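Local coordinates for Methylcobalamin\: coenzyme M methyltransferase (PDB 4AY7), which catalyses methyl transfer from a methylated corrinoid to coenzyme M, using a zinc-dependent TIM-barrel domain, a step of methanogenesis, at residues P27-S35 with L339-Y347; H70-P81 with K143-G153. All coordinates share one frame; numbering follows the deposited sequence.

Contact 1: P27-S35 with L339-Y347; sequences PVDKVPVCS and LVAARDEFY
The guanidinium group of Arg343 lies between two aliphatic groups: CG1 of Val33 covers one face and CE of Lys30 the other, each displaced toward the rim, with Lys30 CE 3.6 Å from Arg343 CZ. Its edge does the polar work. Arg343 NH1 gives a nearly straight bond of 2.9 Å to the carbonyl O of Val31, which lies in the guanidinium plane, while NE and NH2 both grip Asp344 OD1 side-on. NH2 also meets Glu76 in a salt bridge. The ring of Tyr347 is covered on one face by Lys30 CB, over its centre in a CH-pi contact 3.7 Å from the centroid, and on the opposite face by CD2 of its neighbour Phe346. Tyr347 OH accepts from Val31 N at 3.0 Å (155°), so both backbone polar groups of Val31 are held by the last turn of helix 333-346 and the residue after it.

Lys30 can serve two flat groups because its CG stands between the backbone N and the carbonyl carbon (chi1 71°): CB stays over the tyrosine while the extended chain beyond crosses Arg343 at about a right angle. Deeper in, Val33 uses its two branches separately, CG1 against Val340 CG2 at 4.0 Å and CG2 against Leu339 CB at 4.1 Å; a small branched residue suits this buried place beside the helix.

Lys30 NZ comes within 3.8 Å of Arg343 NH2, for the two cations converge on Asp344 OD1, the arginine directly and the lysine through a water. The chemistry thus implies a joint in which carboxylates probably balance the cations, while the Lys30 chain and Val33 cover the guanidinium that helps tie an irregular segment to the C-terminal helix.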
ATOM      1  N   PRO A  27     -23.099  -3.456  -2.576  1.00 28.61           N
ATOM      2  CA  PRO A  27     -23.315  -4.763  -1.953  1.00 28.66           C
ATOM      3  C   PRO A  27     -22.475  -5.878  -2.574  1.00 27.86           C
ATOM      4  O   PRO A  27     -22.222  -5.903  -3.786  1.00 29.02           O
ATOM      5  CB  PRO A  27     -24.817  -5.047  -2.152  1.00 30.22           C
ATOM      6  CG  PRO A  27     -25.423  -3.716  -2.421  1.00 30.94           C
ATOM      7  CD  PRO A  27     -24.358  -2.895  -3.097  1.00 30.06           C
ATOM      8  N   VAL A  28     -22.015  -6.749  -1.716  1.00 26.08           N
ATOM      9  CA  VAL A  28     -21.331  -7.943  -2.162  1.00 25.78           C
ATOM     10  C   VAL A  28     -21.868  -9.199  -1.527  1.00 26.90           C
ATOM     11  O   VAL A  28     -22.535  -9.149  -0.472  1.00 25.40           O
ATOM     12  CB  VAL A  28     -19.824  -7.851  -1.840  1.00 24.64           C
ATOM     13  CG1 VAL A  28     -19.178  -6.762  -2.643  1.00 24.53           C
ATOM     14  CG2 VAL A  28     -19.644  -7.650  -0.345  1.00 24.25           C
ATOM     15  N   ASP A  29     -21.571 -10.325  -2.175  1.00 25.96           N
ATOM     16  CA  ASP A  29     -21.934 -11.623  -1.647  1.00 26.41           C
ATOM     17  C   ASP A  29     -21.160 -11.987  -0.390  1.00 24.95           C
ATOM     18  O   ASP A  29     -21.676 -12.627   0.498  1.00 25.98           O
ATOM     19  CB  ASP A  29     -21.750 -12.708  -2.719  1.00 27.81           C
ATOM     20  CG  ASP A  29     -20.353 -12.705  -3.350  1.00 27.70           C
ATOM     21  OD1 ASP A  29     -19.598 -11.666  -3.370  1.00 26.03           O
ATOM     22  OD2 ASP A  29     -20.033 -13.782  -3.901  1.00 28.56           O
ATOM     23  N   LYS A  30     -19.885 -11.598  -0.326  1.00 23.41           N
ATOM     24  CA  LYS A  30     -19.012 -11.934   0.796  1.00 23.50           C
ATOM     25  C   LYS A  30     -17.797 -11.013   0.828  1.00 21.69           C
ATOM     26  O   LYS A  30     -17.523 -10.389  -0.165  1.00 21.23           O
ATOM     27  CB  LYS A  30     -18.560 -13.415   0.705  1.00 24.92           C
ATOM     28  CG  LYS A  30     -17.573 -13.723  -0.400  1.00 25.75           C
ATOM     29  CD  LYS A  30     -17.354 -15.218  -0.647  1.00 28.21           C
ATOM     30  CE  LYS A  30     -16.315 -15.442  -1.704  1.00 29.28           C
ATOM     31  NZ  LYS A  30     -16.204 -16.834  -2.218  1.00 33.14           N
ATOM     32  N   VAL A  31     -17.150 -10.841   1.980  1.00 20.78           N
ATOM     33  CA  VAL A  31     -15.977  -9.962   2.100  1.00 20.30           C
ATOM     34  C   VAL A  31     -14.786 -10.606   1.331  1.00 20.22           C
ATOM     35  O   VAL A  31     -14.491 -11.794   1.548  1.00 20.55           O
ATOM     36  CB  VAL A  31     -15.626  -9.776   3.582  1.00 20.53           C
ATOM     37  CG1 VAL A  31     -14.290  -9.064   3.771  1.00 19.65           C
ATOM     38  CG2 VAL A  31     -16.809  -9.093   4.341  1.00 20.67           C
ATOM     39  N   PRO A  32     -14.174  -9.879   0.369  1.00 19.21           N
ATOM     40  CA  PRO A  32     -12.945 -10.398  -0.298  1.00 19.88           C
ATOM     41  C   PRO A  32     -11.832 -10.455   0.684  1.00 19.63           C
ATOM     42  O   PRO A  32     -11.814  -9.661   1.657  1.00 19.40           O
ATOM     43  CB  PRO A  32     -12.610  -9.334  -1.321  1.00 19.59           C
ATOM     44  CG  PRO A  32     -13.272  -8.141  -0.843  1.00 19.70           C
ATOM     45  CD  PRO A  32     -14.441  -8.492  -0.012  1.00 19.51           C
ATOM     46  N   VAL A  33     -10.909 -11.392   0.453  1.00 20.88           N
ATOM     47  CA  VAL A  33      -9.730 -11.541   1.302  1.00 20.70           C
ATOM     48  C   VAL A  33      -8.526 -11.378   0.432  1.00 21.95           C
ATOM     49  O   VAL A  33      -8.341 -12.121  -0.527  1.00 22.51           O
ATOM     50  CB  VAL A  33      -9.698 -12.835   2.101  1.00 21.76           C
ATOM     51  CG1 VAL A  33      -9.885 -14.072   1.199  1.00 22.77           C
ATOM     52  CG2 VAL A  33      -8.469 -12.893   2.992  1.00 21.40           C
ATOM     53  N   CYS A  34      -7.756 -10.364   0.755  1.00 21.26           N
ATOM     54  CA  CYS A  34      -6.520 -10.106  -0.026  1.00 22.87           C
ATOM     55  C   CYS A  34      -5.604  -9.204   0.733  1.00 23.20           C
ATOM     56  O   CYS A  34      -5.880  -8.904   1.892  1.00 24.79           O
ATOM     57  CB  CYS A  34      -6.851  -9.513  -1.368  1.00 23.01           C
ATOM     58  SG  CYS A  34      -7.447  -7.864  -1.260  1.00 25.37           S
ATOM     59  N   SER A  35      -4.471  -8.826   0.115  1.00 23.24           N
ATOM     60  CA  SER A  35      -3.570  -7.828   0.710  1.00 22.96           C
ATOM     61  C   SER A  35      -3.403  -6.662  -0.206  1.00 22.39           C
ATOM     62  O   SER A  35      -3.243  -6.846  -1.429  1.00 22.84           O
ATOM     63  CB  SER A  35      -2.221  -8.488   1.025  1.00 23.37           C
ATOM     64  OG  SER A  35      -1.446  -7.570   1.777  1.00 24.71           O
ATOM     65  N   LEU A 339      -5.704 -16.774   6.768  1.00 24.04           N
ATOM     66  CA  LEU A 339      -6.658 -15.676   6.498  1.00 25.06           C
ATOM     67  C   LEU A 339      -7.837 -16.010   5.618  1.00 23.90           C
ATOM     68  O   LEU A 339      -8.996 -15.650   5.878  1.00 24.71           O
ATOM     69  CB  LEU A 339      -5.962 -14.482   5.802  1.00 24.73           C
ATOM     70  CG  LEU A 339      -5.246 -13.448   6.635  1.00 25.88           C
ATOM     71  CD1 LEU A 339      -4.691 -12.305   5.728  1.00 25.64           C
ATOM     72  CD2 LEU A 339      -6.143 -12.972   7.771  1.00 24.27           C
ATOM     73  N   VAL A 340      -7.532 -16.647   4.525  1.00 23.69           N
ATOM     74  CA  VAL A 340      -8.461 -17.048   3.529  1.00 25.04           C
ATOM     75  C   VAL A 340      -9.391 -18.077   4.126  1.00 27.18           C
ATOM     76  O   VAL A 340     -10.642 -17.965   3.979  1.00 27.25           O
ATOM     77  CB  VAL A 340      -7.750 -17.650   2.293  1.00 26.62           C
ATOM     78  CG1 VAL A 340      -8.815 -18.145   1.317  1.00 28.30           C
ATOM     79  CG2 VAL A 340      -6.781 -16.610   1.698  1.00 26.31           C
ATOM     80  N   ALA A 341      -8.830 -19.041   4.873  1.00 26.67           N
ATOM     81  CA  ALA A 341      -9.664 -20.051   5.537  1.00 25.71           C
ATOM     82  C   ALA A 341     -10.678 -19.408   6.534  1.00 25.03           C
ATOM     83  O   ALA A 341     -11.818 -19.753   6.521  1.00 24.86           O
ATOM     84  CB  ALA A 341      -8.795 -21.127   6.234  1.00 26.25           C
ATOM     85  N   ALA A 342     -10.249 -18.434   7.328  1.00 24.13           N
ATOM     86  CA  ALA A 342     -11.156 -17.734   8.225  1.00 24.19           C
ATOM     87  C   ALA A 342     -12.337 -17.086   7.471  1.00 23.84           C
ATOM     88  O   ALA A 342     -13.487 -17.039   7.930  1.00 23.24           O
ATOM     89  CB  ALA A 342     -10.368 -16.714   9.036  1.00 23.64           C
ATOM     90  N   ARG A 343     -12.041 -16.543   6.301  1.00 23.50           N
ATOM     91  CA  ARG A 343     -13.084 -15.885   5.533  1.00 24.12           C
ATOM     92  C   ARG A 343     -14.052 -16.973   5.078  1.00 24.56           C
ATOM     93  O   ARG A 343     -15.245 -16.833   5.196  1.00 23.34           O
ATOM     94  CB  ARG A 343     -12.508 -15.126   4.344  1.00 22.71           C
ATOM     95  CG  ARG A 343     -13.444 -14.151   3.643  1.00 22.41           C
ATOM     96  CD  ARG A 343     -14.487 -14.757   2.751  1.00 22.59           C
ATOM     97  NE  ARG A 343     -13.878 -15.690   1.788  1.00 22.62           N
ATOM     98  CZ  ARG A 343     -13.526 -15.365   0.572  1.00 22.28           C
ATOM     99  NH1 ARG A 343     -13.522 -14.131   0.154  1.00 21.68           N
ATOM    100  NH2 ARG A 343     -13.039 -16.279  -0.208  1.00 23.70           N
ATOM    101  N   ASP A 344     -13.525 -18.054   4.522  1.00 26.53           N
ATOM    102  CA  ASP A 344     -14.442 -19.101   4.005  1.00 29.08           C
ATOM    103  C   ASP A 344     -15.366 -19.708   5.111  1.00 29.53           C
ATOM    104  O   ASP A 344     -16.585 -19.977   4.916  1.00 29.19           O
ATOM    105  CB  ASP A 344     -13.619 -20.150   3.252  1.00 31.39           C
ATOM    106  CG  ASP A 344     -13.065 -19.605   1.933  1.00 32.64           C
ATOM    107  OD1 ASP A 344     -13.393 -18.449   1.562  1.00 33.04           O
ATOM    108  OD2 ASP A 344     -12.249 -20.286   1.282  1.00 35.34           O
ATOM    109  N   GLU A 345     -14.797 -19.809   6.300  1.00 30.38           N
ATOM    110  CA  GLU A 345     -15.467 -20.333   7.464  1.00 31.45           C
ATOM    111  C   GLU A 345     -16.632 -19.471   7.943  1.00 30.47           C
ATOM    112  O   GLU A 345     -17.691 -19.967   8.339  1.00 29.12           O
ATOM    113  CB  GLU A 345     -14.433 -20.466   8.577  1.00 33.34           C
ATOM    114  CG  GLU A 345     -13.610 -21.736   8.400  1.00 36.39           C
ATOM    115  CD  GLU A 345     -12.608 -21.949   9.528  1.00 40.15           C
ATOM    116  OE1 GLU A 345     -12.840 -21.407  10.656  1.00 42.10           O
ATOM    117  OE2 GLU A 345     -11.595 -22.652   9.268  1.00 40.08           O
ATOM    118  N   PHE A 346     -16.436 -18.171   7.891  1.00 28.63           N
ATOM    119  CA  PHE A 346     -17.433 -17.196   8.304  1.00 29.10           C
ATOM    120  C   PHE A 346     -18.700 -17.399   7.479  1.00 29.74           C
ATOM    121  O   PHE A 346     -19.784 -17.160   7.941  1.00 30.57           O
ATOM    122  CB  PHE A 346     -16.843 -15.794   8.091  1.00 28.05           C
ATOM    123  CG  PHE A 346     -17.667 -14.698   8.629  1.00 27.94           C
ATOM    124  CD1 PHE A 346     -17.684 -14.430  10.000  1.00 28.98           C
ATOM    125  CD2 PHE A 346     -18.434 -13.964   7.806  1.00 28.48           C
ATOM    126  CE1 PHE A 346     -18.467 -13.398  10.508  1.00 28.85           C
ATOM    127  CE2 PHE A 346     -19.174 -12.871   8.302  1.00 29.05           C
ATOM    128  CZ  PHE A 346     -19.201 -12.611   9.664  1.00 27.57           C
ATOM    129  N   TYR A 347     -18.549 -17.808   6.225  1.00 30.64           N
ATOM    130  CA  TYR A 347     -19.691 -17.984   5.353  1.00 31.99           C
ATOM    131  C   TYR A 347     -20.103 -19.463   5.309  1.00 38.31           C
ATOM    132  O   TYR A 347     -20.918 -19.847   4.485  1.00 42.28           O
ATOM    133  CB  TYR A 347     -19.365 -17.394   3.979  1.00 30.54           C
ATOM    134  CG  TYR A 347     -19.164 -15.860   4.074  1.00 28.05           C
ATOM    135  CD1 TYR A 347     -20.242 -15.013   4.085  1.00 27.74           C
ATOM    136  CD2 TYR A 347     -17.915 -15.306   4.189  1.00 26.56           C
ATOM    137  CE1 TYR A 347     -20.104 -13.627   4.222  1.00 26.24           C
ATOM    138  CE2 TYR A 347     -17.739 -13.895   4.290  1.00 25.58           C
ATOM    139  CZ  TYR A 347     -18.865 -13.064   4.293  1.00 25.42           C
ATOM    140  OH  TYR A 347     -18.758 -11.697   4.406  1.00 22.40           O
TER
HETATM  141  O   HOH W   1     -15.917 -18.170   0.657  1.00 39.87           O

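Contact 2: H70-P81 with K143-G153; sequences HELSGLEAVRLP and KVGPDVPIVGG
A chi1 of 179° sets Val148 CG1 opposite its backbone N and against the imidazole of His70, whose own CG is likewise anti (chi1 165°). The two side chains come from opposite directions, and Val148 CG1 stops 3.9 Å from His70 CE1 in an off-centre CH-pi contact; Val144 CG1 approaches the same ring at CD2. The ring is held in that attitude by His70 ND1, which donates nearly in the ring plane to Leu75 O at 2.8 Å. Replacing His70 by an alanine would probably leave Leu75 O without this donor and open a gap beside the methyl groups of Val144 and Val148. At the solvent-facing end the extended chain of Glu71 meets Lys143, with Lys143 NZ 3.1 Å from Glu71 OE1 in a salt bridge that joins two helices.

Inward, the strands take over. Val78 N donates to Pro149 O at 3.0 Å, Val151 N to Val78 O, Leu80 N to Val151 O, and Gly153 N to Leu80 O at 2.8 Å, the alternating exchange of parallel neighbours. Proline suits position 149, where only its carbonyl is needed by this partner, and Pro149 CG packs 3.8 Å from Ala77 CB. Leu80 CD2 and Ile150 CG2 meet at 3.7 Å on the sheet face turned to helix 130-144. On the other face Arg79, bent at chi2 (-85°), lays its guanidinium over Gly153 CA, 3.7 Å from Arg79 NH2; a CB on Gly153 would collide with Arg79 CZ where it now lies, consistent with glycine here. Arg79 NE is hydrogen-bonded to Val36 O, and its side chain lies beside Gln38, which binds coenzyme M in the ligand-bound enzyme.

Parallel neighbours 78-80 and 150-155, with helix 130-144 between them in sequence and packed outside, form a beta-alpha-beta crossover as in a TIM barrel.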
ATOM      1  N   HIS A  70      -0.576 -15.483  -4.700  1.00 34.14           N
ATOM      2  CA  HIS A  70      -1.939 -15.501  -5.163  1.00 32.00           C
ATOM      3  C   HIS A  70      -2.301 -16.944  -5.404  1.00 31.02           C
ATOM      4  O   HIS A  70      -3.291 -17.457  -4.885  1.00 29.25           O
ATOM      5  CB  HIS A  70      -2.090 -14.663  -6.441  1.00 31.37           C
ATOM      6  CG  HIS A  70      -3.362 -14.911  -7.160  1.00 32.26           C
ATOM      7  ND1 HIS A  70      -4.566 -14.720  -6.574  1.00 35.48           N
ATOM      8  CD2 HIS A  70      -3.611 -15.395  -8.433  1.00 32.71           C
ATOM      9  CE1 HIS A  70      -5.549 -15.065  -7.437  1.00 35.93           C
ATOM     10  NE2 HIS A  70      -4.964 -15.474  -8.581  1.00 33.96           N
ATOM     11  N   GLU A  71      -1.499 -17.599  -6.209  1.00 30.99           N
ATOM     12  CA  GLU A  71      -1.785 -18.959  -6.615  1.00 33.84           C
ATOM     13  C   GLU A  71      -1.576 -20.010  -5.483  1.00 31.84           C
ATOM     14  O   GLU A  71      -2.364 -20.919  -5.370  1.00 32.73           O
ATOM     15  CB  GLU A  71      -1.078 -19.266  -7.956  1.00 38.63           C
ATOM     16  CG  GLU A  71      -1.745 -18.427  -9.075  1.00 45.09           C
ATOM     17  CD  GLU A  71      -1.216 -18.644 -10.504  1.00 54.41           C
ATOM     18  OE1 GLU A  71      -0.388 -19.560 -10.721  1.00 61.37           O
ATOM     19  OE2 GLU A  71      -1.651 -17.884 -11.425  1.00 61.21           O
ATOM     20  N   LEU A  72      -0.590 -19.822  -4.612  1.00 29.02           N
ATOM     21  CA  LEU A  72      -0.369 -20.712  -3.489  1.00 28.99           C
ATOM     22  C   LEU A  72      -1.106 -20.307  -2.190  1.00 28.45           C
ATOM     23  O   LEU A  72      -1.380 -21.168  -1.318  1.00 28.53           O
ATOM     24  CB  LEU A  72       1.141 -20.882  -3.245  1.00 29.07           C
ATOM     25  CG  LEU A  72       1.831 -21.684  -4.338  1.00 29.33           C
ATOM     26  CD1 LEU A  72       3.337 -21.563  -4.250  1.00 29.79           C
ATOM     27  CD2 LEU A  72       1.392 -23.147  -4.241  1.00 30.86           C
ATOM     28  N   SER A  73      -1.437 -19.016  -2.013  1.00 26.94           N
ATOM     29  CA  SER A  73      -2.002 -18.581  -0.739  1.00 25.90           C
ATOM     30  C   SER A  73      -3.532 -18.474  -0.744  1.00 25.61           C
ATOM     31  O   SER A  73      -4.144 -18.571   0.307  1.00 27.06           O
ATOM     32  CB  SER A  73      -1.463 -17.231  -0.324  1.00 25.23           C
ATOM     33  OG  SER A  73      -1.869 -16.251  -1.300  1.00 26.04           O
ATOM     34  N   GLY A  74      -4.101 -18.210  -1.912  1.00 24.56           N
ATOM     35  CA  GLY A  74      -5.469 -17.990  -2.108  1.00 23.89           C
ATOM     36  C   GLY A  74      -5.909 -16.541  -1.847  1.00 23.46           C
ATOM     37  O   GLY A  74      -7.124 -16.269  -1.887  1.00 23.25           O
ATOM     38  N   LEU A  75      -4.978 -15.612  -1.637  1.00 22.56           N
ATOM     39  CA  LEU A  75      -5.327 -14.172  -1.567  1.00 22.56           C
ATOM     40  C   LEU A  75      -5.940 -13.818  -2.902  1.00 22.47           C
ATOM     41  O   LEU A  75      -5.486 -14.296  -3.965  1.00 23.53           O
ATOM     42  CB  LEU A  75      -4.166 -13.296  -1.239  1.00 22.79           C
ATOM     43  CG  LEU A  75      -3.514 -13.509   0.133  1.00 22.19           C
ATOM     44  CD1 LEU A  75      -2.320 -12.590   0.195  1.00 22.18           C
ATOM     45  CD2 LEU A  75      -4.540 -13.286   1.264  1.00 23.08           C
ATOM     46  N   GLU A  76      -7.006 -13.029  -2.823  1.00 22.02           N
ATOM     47  CA  GLU A  76      -7.861 -12.776  -3.968  1.00 22.27           C
ATOM     48  C   GLU A  76      -7.493 -11.536  -4.720  1.00 21.80           C
ATOM     49  O   GLU A  76      -8.341 -10.909  -5.306  1.00 22.49           O
ATOM     50  CB  GLU A  76      -9.304 -12.761  -3.468  1.00 23.16           C
ATOM     51  CG  GLU A  76      -9.693 -14.159  -2.976  1.00 23.41           C
ATOM     52  CD  GLU A  76     -11.095 -14.268  -2.350  1.00 24.95           C
ATOM     53  OE1 GLU A  76     -11.672 -13.276  -1.832  1.00 24.83           O
ATOM     54  OE2 GLU A  76     -11.649 -15.398  -2.442  1.00 24.96           O
ATOM     55  N   ALA A  77      -6.192 -11.242  -4.814  1.00 21.65           N
ATOM     56  CA  ALA A  77      -5.684 -10.135  -5.645  1.00 21.09           C
ATOM     57  C   ALA A  77      -4.205 -10.406  -5.845  1.00 21.27           C
ATOM     58  O   ALA A  77      -3.638 -11.245  -5.157  1.00 23.67           O
ATOM     59  CB  ALA A  77      -5.855  -8.795  -4.963  1.00 20.03           C
ATOM     60  N   VAL A  78      -3.595  -9.748  -6.805  1.00 20.54           N
ATOM     61  CA  VAL A  78      -2.119  -9.825  -6.953  1.00 20.09           C
ATOM     62  C   VAL A  78      -1.616  -8.441  -6.686  1.00 19.99           C
ATOM     63  O   VAL A  78      -2.063  -7.505  -7.371  1.00 20.12           O
ATOM     64  CB  VAL A  78      -1.692 -10.253  -8.355  1.00 20.22           C
ATOM     65  CG1 VAL A  78      -0.136 -10.317  -8.463  1.00 20.50           C
ATOM     66  CG2 VAL A  78      -2.275 -11.624  -8.695  1.00 21.07           C
ATOM     67  N   ARG A  79      -0.665  -8.292  -5.767  1.00 20.06           N
ATOM     68  CA  ARG A  79      -0.164  -6.989  -5.316  1.00 20.24           C
ATOM     69  C   ARG A  79       1.361  -6.937  -5.655  1.00 20.36           C
ATOM     70  O   ARG A  79       2.115  -7.867  -5.357  1.00 19.72           O
ATOM     71  CB  ARG A  79      -0.284  -6.882  -3.825  1.00 20.43           C
ATOM     72  CG  ARG A  79      -0.333  -5.479  -3.240  1.00 20.95           C
ATOM     73  CD  ARG A  79       0.957  -4.883  -3.005  1.00 22.37           C
ATOM     74  NE  ARG A  79       0.997  -3.684  -2.182  1.00 21.87           N
ATOM     75  CZ  ARG A  79       2.151  -3.105  -1.923  1.00 22.37           C
ATOM     76  NH1 ARG A  79       3.291  -3.617  -2.398  1.00 23.23           N
ATOM     77  NH2 ARG A  79       2.229  -2.031  -1.165  1.00 23.15           N
ATOM     78  N   LEU A  80       1.756  -5.809  -6.188  1.00 20.43           N
ATOM     79  CA  LEU A  80       3.165  -5.497  -6.479  1.00 20.79           C
ATOM     80  C   LEU A  80       3.413  -4.014  -6.359  1.00 20.96           C
ATOM     81  O   LEU A  80       2.465  -3.222  -6.424  1.00 19.52           O
ATOM     82  CB  LEU A  80       3.525  -5.995  -7.875  1.00 22.16           C
ATOM     83  CG  LEU A  80       3.005  -5.307  -9.107  1.00 22.93           C
ATOM     84  CD1 LEU A  80       3.768  -5.824 -10.316  1.00 25.43           C
ATOM     85  CD2 LEU A  80       1.514  -5.572  -9.364  1.00 24.86           C
ATOM     86  N   PRO A  81       4.685  -3.598  -6.226  1.00 21.14           N
ATOM     87  CA  PRO A  81       5.883  -4.371  -6.014  1.00 21.21           C
ATOM     88  C   PRO A  81       6.079  -4.655  -4.530  1.00 22.95           C
ATOM     89  O   PRO A  81       5.060  -4.901  -3.823  1.00 24.68           O
ATOM     90  CB  PRO A  81       6.982  -3.442  -6.577  1.00 21.34           C
ATOM     91  CG  PRO A  81       6.493  -2.067  -6.227  1.00 21.26           C
ATOM     92  CD  PRO A  81       4.977  -2.149  -6.307  1.00 20.73           C
ATOM     93  N   LYS A 143      -1.150 -13.394 -17.423  1.00 28.52           N
ATOM     94  CA  LYS A 143      -1.233 -14.733 -16.828  1.00 30.60           C
ATOM     95  C   LYS A 143      -2.563 -14.986 -16.124  1.00 30.01           C
ATOM     96  O   LYS A 143      -3.119 -16.078 -16.224  1.00 31.06           O
ATOM     97  CB  LYS A 143      -0.159 -14.986 -15.796  1.00 32.79           C
ATOM     98  CG  LYS A 143       0.173 -16.469 -15.758  1.00 37.69           C
ATOM     99  CD  LYS A 143       0.103 -17.069 -14.374  1.00 40.66           C
ATOM    100  CE  LYS A 143       0.423 -18.577 -14.438  1.00 43.38           C
ATOM    101  NZ  LYS A 143       1.259 -18.908 -13.237  1.00 45.90           N
ATOM    102  N   VAL A 144      -3.021 -14.039 -15.337  1.00 28.01           N
ATOM    103  CA  VAL A 144      -4.263 -14.252 -14.581  1.00 28.43           C
ATOM    104  C   VAL A 144      -5.555 -13.880 -15.319  1.00 28.78           C
ATOM    105  O   VAL A 144      -6.658 -14.306 -14.914  1.00 28.19           O
ATOM    106  CB  VAL A 144      -4.246 -13.489 -13.259  1.00 28.10           C
ATOM    107  CG1 VAL A 144      -3.058 -13.921 -12.451  1.00 27.33           C
ATOM    108  CG2 VAL A 144      -4.319 -11.953 -13.477  1.00 27.59           C
ATOM    109  N   GLY A 145      -5.452 -13.084 -16.386  1.00 28.65           N
ATOM    110  CA  GLY A 145      -6.641 -12.723 -17.119  1.00 29.87           C
ATOM    111  C   GLY A 145      -7.443 -11.602 -16.450  1.00 29.81           C
ATOM    112  O   GLY A 145      -6.976 -10.954 -15.454  1.00 28.01           O
ATOM    113  N   PRO A 146      -8.617 -11.315 -17.018  1.00 29.63           N
ATOM    114  CA  PRO A 146      -9.309 -10.106 -16.683  1.00 29.84           C
ATOM    115  C   PRO A 146     -10.049 -10.174 -15.352  1.00 30.08           C
ATOM    116  O   PRO A 146     -10.393  -9.121 -14.830  1.00 30.07           O
ATOM    117  CB  PRO A 146     -10.305  -9.925 -17.851  1.00 31.21           C
ATOM    118  CG  PRO A 146     -10.555 -11.313 -18.345  1.00 31.82           C
ATOM    119  CD  PRO A 146      -9.295 -12.086 -18.085  1.00 31.71           C
ATOM    120  N   ASP A 147     -10.235 -11.369 -14.798  1.00 30.76           N
ATOM    121  CA  ASP A 147     -11.103 -11.521 -13.616  1.00 30.60           C
ATOM    122  C   ASP A 147     -10.465 -11.515 -12.224  1.00 27.61           C
ATOM    123  O   ASP A 147     -11.187 -11.643 -11.223  1.00 27.35           O
ATOM    124  CB  ASP A 147     -11.938 -12.785 -13.771  1.00 32.78           C
ATOM    125  CG  ASP A 147     -12.873 -12.710 -14.997  1.00 34.98           C
ATOM    126  OD1 ASP A 147     -13.244 -11.594 -15.492  1.00 35.00           O
ATOM    127  OD2 ASP A 147     -13.284 -13.795 -15.435  1.00 38.45           O
ATOM    128  N   VAL A 148      -9.150 -11.369 -12.169  1.00 25.43           N
ATOM    129  CA  VAL A 148      -8.406 -11.208 -10.939  1.00 23.72           C
ATOM    130  C   VAL A 148      -7.917  -9.793 -10.867  1.00 22.77           C
ATOM    131  O   VAL A 148      -7.331  -9.296 -11.855  1.00 23.87           O
ATOM    132  CB  VAL A 148      -7.223 -12.147 -10.932  1.00 23.95           C
ATOM    133  CG1 VAL A 148      -6.399 -11.987  -9.667  1.00 23.72           C
ATOM    134  CG2 VAL A 148      -7.721 -13.562 -11.051  1.00 24.27           C
ATOM    135  N   PRO A 149      -8.092  -9.147  -9.725  1.00 21.22           N
ATOM    136  CA  PRO A 149      -7.651  -7.762  -9.626  1.00 20.68           C
ATOM    137  C   PRO A 149      -6.130  -7.640  -9.341  1.00 20.02           C
ATOM    138  O   PRO A 149      -5.580  -8.456  -8.648  1.00 20.02           O
ATOM    139  CB  PRO A 149      -8.459  -7.245  -8.445  1.00 20.64           C
ATOM    140  CG  PRO A 149      -8.584  -8.404  -7.530  1.00 20.58           C
ATOM    141  CD  PRO A 149      -8.697  -9.618  -8.455  1.00 21.20           C
ATOM    142  N   ILE A 150      -5.511  -6.576  -9.827  1.00 19.76           N
ATOM    143  CA  ILE A 150      -4.118  -6.264  -9.648  1.00 18.95           C
ATOM    144  C   ILE A 150      -4.088  -5.002  -8.855  1.00 18.22           C
ATOM    145  O   ILE A 150      -4.698  -4.025  -9.234  1.00 18.29           O
ATOM    146  CB  ILE A 150      -3.370  -6.046 -10.978  1.00 19.42           C
ATOM    147  CG1 ILE A 150      -3.453  -7.299 -11.826  1.00 19.95           C
ATOM    148  CG2 ILE A 150      -1.903  -5.625 -10.723  1.00 18.39           C
ATOM    149  CD1 ILE A 150      -2.773  -7.148 -13.177  1.00 21.07           C
ATOM    150  N   VAL A 151      -3.468  -5.092  -7.687  1.00 17.83           N
ATOM    151  CA  VAL A 151      -3.240  -3.953  -6.830  1.00 17.78           C
ATOM    152  C   VAL A 151      -1.785  -3.400  -7.001  1.00 18.09           C
ATOM    153  O   VAL A 151      -0.810  -4.101  -6.797  1.00 18.40           O
ATOM    154  CB  VAL A 151      -3.419  -4.362  -5.380  1.00 17.52           C
ATOM    155  CG1 VAL A 151      -3.203  -3.127  -4.530  1.00 17.44           C
ATOM    156  CG2 VAL A 151      -4.837  -4.947  -5.152  1.00 18.77           C
ATOM    157  N   GLY A 152      -1.682  -2.162  -7.431  1.00 17.93           N
ATOM    158  CA  GLY A 152      -0.462  -1.464  -7.510  1.00 18.01           C
ATOM    159  C   GLY A 152      -0.172  -0.691  -6.254  1.00 17.71           C
ATOM    160  O   GLY A 152      -0.847   0.255  -5.937  1.00 18.20           O
ATOM    161  N   GLY A 153       0.928  -1.043  -5.613  1.00 17.92           N
ATOM    162  CA  GLY A 153       1.382  -0.387  -4.412  1.00 18.18           C
ATOM    163  C   GLY A 153       2.439   0.630  -4.670  1.00 18.10           C
ATOM    164  O   GLY A 153       3.281   0.461  -5.601  1.00 19.46           O
TER

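Contact 2 is the more deeply buried, its centre about 14 Å from that of the chain against about 20 Å for contact 1, which is only partly buried. They share no segment, yet they meet: Glu76, before strand 78-80, bridges to Arg343 of contact 1; its carboxylate also takes Val33 N, and its own N probably bonds to Val33 O. Contact 2 joins neighbouring barrel strands through regular main-chain bonds and apolar side chains, its one salt bridge lying at the surface. In contact 1, side chains of the helix and Tyr347 grip the main chain of Val31. Residues 27-35 thus lie between helix 333-346 and the sheet's two terminal strands, bonding with Leu321 and Glu76.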